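Local coordinates for SusD superfamily protein (Parabacteroides distasonis, PDB 3OTN) that probably binds carbohydrate at the bacterial outer membrane as a member of the SusD family of nutrient-binding proteins, at residues A195-L199 and M366-A370; V443-G447 and T457-L461. One frame throughout, in Å; residues are numbered along the deposited sequence.

Interaction 1 of 2, residues A195-L199 and M366-A370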
loop_
_atom_site.group_PDB
_atom_site.type_symbol
_atom_site.label_atom_id
_atom_site.label_comp_id
_atom_site.label_asym_id
_atom_site.label_seq_id
_atom_site.Cartn_x
_atom_site.Cartn_y
_atom_site.Cartn_z
ATOM N N ALA A 195 -5.789 -2.282 12.897
ATOM C CA ALA A 195 -4.668 -3.170 13.262
ATOM C C ALA A 195 -3.306 -2.539 12.876
ATOM O O ALA A 195 -2.355 -2.515 13.652
ATOM C CB ALA A 195 -4.819 -4.557 12.613
ATOM N N ASP A 196 -3.254 -2.018 11.675
ATOM C CA ASP A 196 -2.054 -1.443 11.118
ATOM C C ASP A 196 -1.692 -0.139 11.865
ATOM O O ASP A 196 -0.499 0.109 12.172
ATOM C CB ASP A 196 -2.278 -1.201 9.618
ATOM C CG ASP A 196 -0.987 -1.032 8.819
ATOM O OD1 ASP A 196 0.114 -1.046 9.390
ATOM O OD2 ASP A 196 -1.091 -0.837 7.584
ATOM N N VAL A 197 -2.704 0.680 12.155
ATOM C CA VAL A 197 -2.512 1.901 12.933
ATOM C C VAL A 197 -1.865 1.621 14.291
ATOM O O VAL A 197 -0.855 2.202 14.626
ATOM C CB VAL A 197 -3.836 2.696 13.084
ATOM C CG1 VAL A 197 -3.728 3.770 14.159
ATOM C CG2 VAL A 197 -4.226 3.300 11.701
ATOM N N TYR A 198 -2.437 0.705 15.050
ATOM C CA TYR A 198 -1.901 0.366 16.353
ATOM C C TYR A 198 -0.535 -0.334 16.320
ATOM O O TYR A 198 0.318 -0.048 17.156
ATOM C CB TYR A 198 -2.913 -0.503 17.085
ATOM C CG TYR A 198 -4.076 0.230 17.708
ATOM C CD1 TYR A 198 -3.900 1.454 18.391
ATOM C CD2 TYR A 198 -5.323 -0.365 17.771
ATOM C CE1 TYR A 198 -4.950 2.074 19.048
ATOM C CE2 TYR A 198 -6.388 0.265 18.429
ATOM C CZ TYR A 198 -6.208 1.470 19.061
ATOM O OH TYR A 198 -7.274 2.059 19.749
ATOM N N LEU A 199 -0.324 -1.229 15.342
ATOM C CA LEU A 199 0.976 -1.855 15.147
ATOM C C LEU A 199 2.054 -0.800 14.871
ATOM O O LEU A 199 3.148 -0.864 15.446
ATOM C CB LEU A 199 0.932 -2.870 13.995
ATOM C CG LEU A 199 2.227 -3.586 13.606
ATOM C CD1 LEU A 199 2.821 -4.343 14.785
ATOM C CD2 LEU A 199 1.955 -4.501 12.330
HETATM N N MSE A 366 0.194 -9.314 10.100
HETATM C CA MSE A 366 0.056 -8.283 11.149
HETATM C C MSE A 366 -0.382 -8.879 12.473
HETATM O O MSE A 366 0.119 -8.454 13.506
HETATM C CB MSE A 366 -0.898 -7.159 10.725
HETATM C CG MSE A 366 -0.328 -6.270 9.642
HETATM SE SE MSE A 366 -1.357 -4.618 9.511
HETATM C CE MSE A 366 -3.031 -5.319 8.899
ATOM N N TYR A 367 -1.284 -9.871 12.447
ATOM C CA TYR A 367 -1.623 -10.596 13.681
ATOM C C TYR A 367 -0.397 -11.283 14.287
ATOM O O TYR A 367 -0.125 -11.086 15.485
ATOM C CB TYR A 367 -2.755 -11.632 13.532
ATOM C CG TYR A 367 -2.998 -12.369 14.860
ATOM C CD1 TYR A 367 -3.764 -11.800 15.872
ATOM C CD2 TYR A 367 -2.407 -13.607 15.110
ATOM C CE1 TYR A 367 -3.933 -12.457 17.108
ATOM C CE2 TYR A 367 -2.590 -14.271 16.317
ATOM C CZ TYR A 367 -3.355 -13.678 17.313
ATOM O OH TYR A 367 -3.521 -14.329 18.500
ATOM N N ALA A 368 0.312 -12.102 13.497
ATOM C CA ALA A 368 1.524 -12.807 13.981
ATOM C C ALA A 368 2.540 -11.827 14.577
ATOM O O ALA A 368 3.117 -12.099 15.633
ATOM C CB ALA A 368 2.193 -13.640 12.878
ATOM N N GLU A 369 2.755 -10.702 13.898
ATOM C CA GLU A 369 3.728 -9.709 14.365
ATOM C C GLU A 369 3.313 -9.064 15.673
ATOM O O GLU A 369 4.082 -9.034 16.621
ATOM C CB GLU A 369 4.029 -8.655 13.282
ATOM C CG GLU A 369 5.107 -7.655 13.740
ATOM C CD GLU A 369 5.652 -6.742 12.631
ATOM O OE1 GLU A 369 5.219 -6.861 11.488
ATOM O OE2 GLU A 369 6.558 -5.928 12.924
ATOM N N ALA A 370 2.093 -8.556 15.731
ATOM C CA ALA A 370 1.570 -7.945 16.952
ATOM C C ALA A 370 1.549 -8.923 18.132
ATOM O O ALA A 370 1.893 -8.553 19.272
ATOM C CB ALA A 370 0.145 -7.389 16.705
#
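Met366, a selenomethionine, reaches from helix 360-375 across to helix 187-202, two helices of the alpha-helical SusD fold, whose sequence families fall in the TPR clan. Over these short segments the axes run 29° from parallel and come no closer than 10.7 Å, a separation bridged by side chains with no hydrogen bond between the segments. The Met366 chain can be followed outward. Its CB points toward the opposite helix, and CG, placed beside the backbone N (chi1 -71°), meets the Leu199 methyl CD2 at 3.9 Å. The selenium comes next: Met366 SE lies 3.5 Å from Asp196 CB and nearly as near to Asp196 CA, so it rests against the root of that residue, the two side chains crossing at about a right angle. A bend at chi3 (-66°) then turns the terminal methyl aside, and Met366 CE ends 4.2 Å from Ala195 CB.

Leu199 carries the contact one turn further along. Its CD1 lies 4.5 Å from Ala370 CB and also approaches Glu369 CG, while its CD2 lies 4.1 Å from Glu369 OE1, a van der Waals contact between a methyl group and a buried carboxylate oxygen. The other oxygen of that carboxylate, Glu369 OE2, makes a salt bridge with Arg430 and accepts a hydrogen bond from Trp411, both on other helices. The buried Asp196 likewise has its main polar partner beyond the two segments, Tyr358 OH at OD2. Its other oxygen, Asp196 OD1, stands 3.9 Å from Met366 SE.

Interaction 2 of 2, residues V443-G447 and T457-L461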
loop_
_atom_site.group_PDB
_atom_site.type_symbol
_atom_site.label_atom_id
_atom_site.label_comp_id
_atom_site.label_asym_id
_atom_site.label_seq_id
_atom_site.Cartn_x
_atom_site.Cartn_y
_atom_site.Cartn_z
ATOM N N VAL A 443 19.176 -5.382 9.488
ATOM C CA VAL A 443 20.191 -4.417 9.907
ATOM C C VAL A 443 19.493 -3.090 10.187
ATOM O O VAL A 443 18.383 -2.866 9.725
ATOM C CB VAL A 443 21.331 -4.270 8.864
ATOM C CG1 VAL A 443 21.878 -5.639 8.467
ATOM C CG2 VAL A 443 20.849 -3.575 7.620
ATOM N N ASP A 444 20.129 -2.215 10.964
ATOM C CA ASP A 444 19.523 -0.941 11.272
ATOM C C ASP A 444 19.358 -0.114 10.021
ATOM O O ASP A 444 20.255 -0.076 9.164
ATOM C CB ASP A 444 20.347 -0.157 12.283
ATOM C CG ASP A 444 20.287 -0.755 13.662
ATOM O OD1 ASP A 444 19.438 -1.648 13.913
ATOM O OD2 ASP A 444 21.100 -0.314 14.484
ATOM N N PHE A 445 18.196 0.535 9.924
ATOM C CA PHE A 445 17.903 1.447 8.826
ATOM C C PHE A 445 19.001 2.503 8.743
ATOM O O PHE A 445 19.556 2.701 7.671
ATOM C CB PHE A 445 16.535 2.074 9.067
ATOM C CG PHE A 445 16.067 3.033 7.990
ATOM C CD1 PHE A 445 16.606 4.310 7.870
ATOM C CD2 PHE A 445 14.967 2.711 7.204
ATOM C CE1 PHE A 445 16.117 5.201 6.928
ATOM C CE2 PHE A 445 14.472 3.594 6.287
ATOM C CZ PHE A 445 15.058 4.852 6.142
ATOM N N ILE A 446 19.303 3.160 9.871
ATOM C CA ILE A 446 20.302 4.237 9.924
ATOM C C ILE A 446 21.681 3.557 9.885
ATOM O O ILE A 446 22.049 2.827 10.797
ATOM C CB ILE A 446 20.137 5.123 11.192
ATOM C CG1 ILE A 446 18.807 5.897 11.150
ATOM C CG2 ILE A 446 21.305 6.151 11.331
ATOM C CD1 ILE A 446 18.432 6.509 12.493
ATOM N N GLY A 447 22.416 3.755 8.804
ATOM C CA GLY A 447 23.631 2.994 8.522
ATOM C C GLY A 447 23.512 1.980 7.392
ATOM O O GLY A 447 24.546 1.539 6.877
ATOM N N THR A 457 20.510 7.646 6.356
ATOM C CA THR A 457 20.607 8.439 7.556
ATOM C C THR A 457 19.209 8.729 8.101
ATOM O O THR A 457 18.190 8.275 7.534
ATOM C CB THR A 457 21.323 9.765 7.256
ATOM O OG1 THR A 457 20.458 10.649 6.509
ATOM C CG2 THR A 457 22.664 9.526 6.497
ATOM N N GLU A 458 19.142 9.512 9.180
ATOM C CA GLU A 458 17.872 9.973 9.751
ATOM C C GLU A 458 16.971 10.675 8.699
ATOM O O GLU A 458 15.729 10.580 8.742
ATOM C CB GLU A 458 18.138 10.899 10.955
ATOM C CG GLU A 458 18.793 10.231 12.190
ATOM C CD GLU A 458 20.341 10.110 12.159
ATOM O OE1 GLU A 458 21.016 10.395 11.130
ATOM O OE2 GLU A 458 20.872 9.698 13.202
ATOM N N THR A 459 17.594 11.380 7.757
ATOM C CA THR A 459 16.874 12.078 6.677
ATOM C C THR A 459 15.905 11.192 5.894
ATOM O O THR A 459 14.758 11.595 5.635
ATOM C CB THR A 459 17.877 12.729 5.708
ATOM O OG1 THR A 459 18.721 13.602 6.457
ATOM C CG2 THR A 459 17.188 13.507 4.591
ATOM N N GLN A 460 16.352 9.974 5.574
ATOM C CA GLN A 460 15.594 9.056 4.717
ATOM C C GLN A 460 14.380 8.433 5.428
ATOM O O GLN A 460 13.547 7.823 4.768
ATOM C CB GLN A 460 16.485 7.957 4.152
ATOM C CG GLN A 460 17.412 8.387 3.006
ATOM C CD GLN A 460 18.545 9.302 3.434
ATOM O OE1 GLN A 460 19.182 9.099 4.480
ATOM N NE2 GLN A 460 18.818 10.312 2.612
ATOM N N LEU A 461 14.276 8.607 6.754
ATOM C CA LEU A 461 13.081 8.162 7.501
ATOM C C LEU A 461 11.757 8.834 7.066
ATOM O O LEU A 461 10.675 8.286 7.320
ATOM C CB LEU A 461 13.276 8.394 9.005
ATOM C CG LEU A 461 14.355 7.550 9.710
ATOM C CD1 LEU A 461 14.599 8.085 11.125
ATOM C CD2 LEU A 461 13.995 6.083 9.717
#
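Phe445 and Ile446, just past the end of the strand 442-444 of a two-stranded antiparallel hairpin, pack on an ST turn and short 3-10 segment at 457-461. Among the apolar contacts, Leu461 CD2 makes a CH-pi contact over one face of the Phe445 ring, 3.7 Å from the centroid and 17° off the normal. With CG anti to the backbone N (chi1 -179°), the ring is carried out to this turn, where the ring of Tyr456 also meets it. With an alanine in its place, Leu461 CD2 would probably lose the aromatic face it rests on and a gap would open beside the turn. Farther toward solvent, in one of two Glu458 conformers, Ile446 CD1 comes 3.8 Å from Glu458 CG.

Carbonyl oxygens meet the ring edge: Thr457 O sits in plane, 3.8 Å from Phe445 CE1, and Gln460 O is 3.6 Å from Phe445 CZ.

Hydrogen bonds hold the turn itself rather than joining the segments. Thr457 OG1 accepts from Thr459 N at 3.2 Å, which defines the ST turn. Gln460, bent at chi2, folds back so that its OE1 takes two donors, Thr457 OG1 at 2.9 Å and Thr457 N at 2.7 Å, the latter at an N-H...O angle of 162°.

In the fold
From the N terminus, the chain passes through several helices, the last of them 156-172, before reaching helix 187-202, where interaction 1 opens. A long excursion of 166 residues, with more loop than helix or strand, separates its two segments until helix 360-375 returns to close it. Interaction 2 opens only afterwards, beyond helices 380-392, 403-418 and 424-431, and spans just nine residues before closing ahead of helix 467-472. The two therefore stand in series, neither enclosing nor crossing the other. Their centres lie 22 Å apart and their nearest atoms about 13 Å. Interaction 1 joins helices 187-202 and 360-375, far apart in sequence, in the buried interior; interaction 2 ties the end of strand 442-444 to the surface loop leading to helix 467-472.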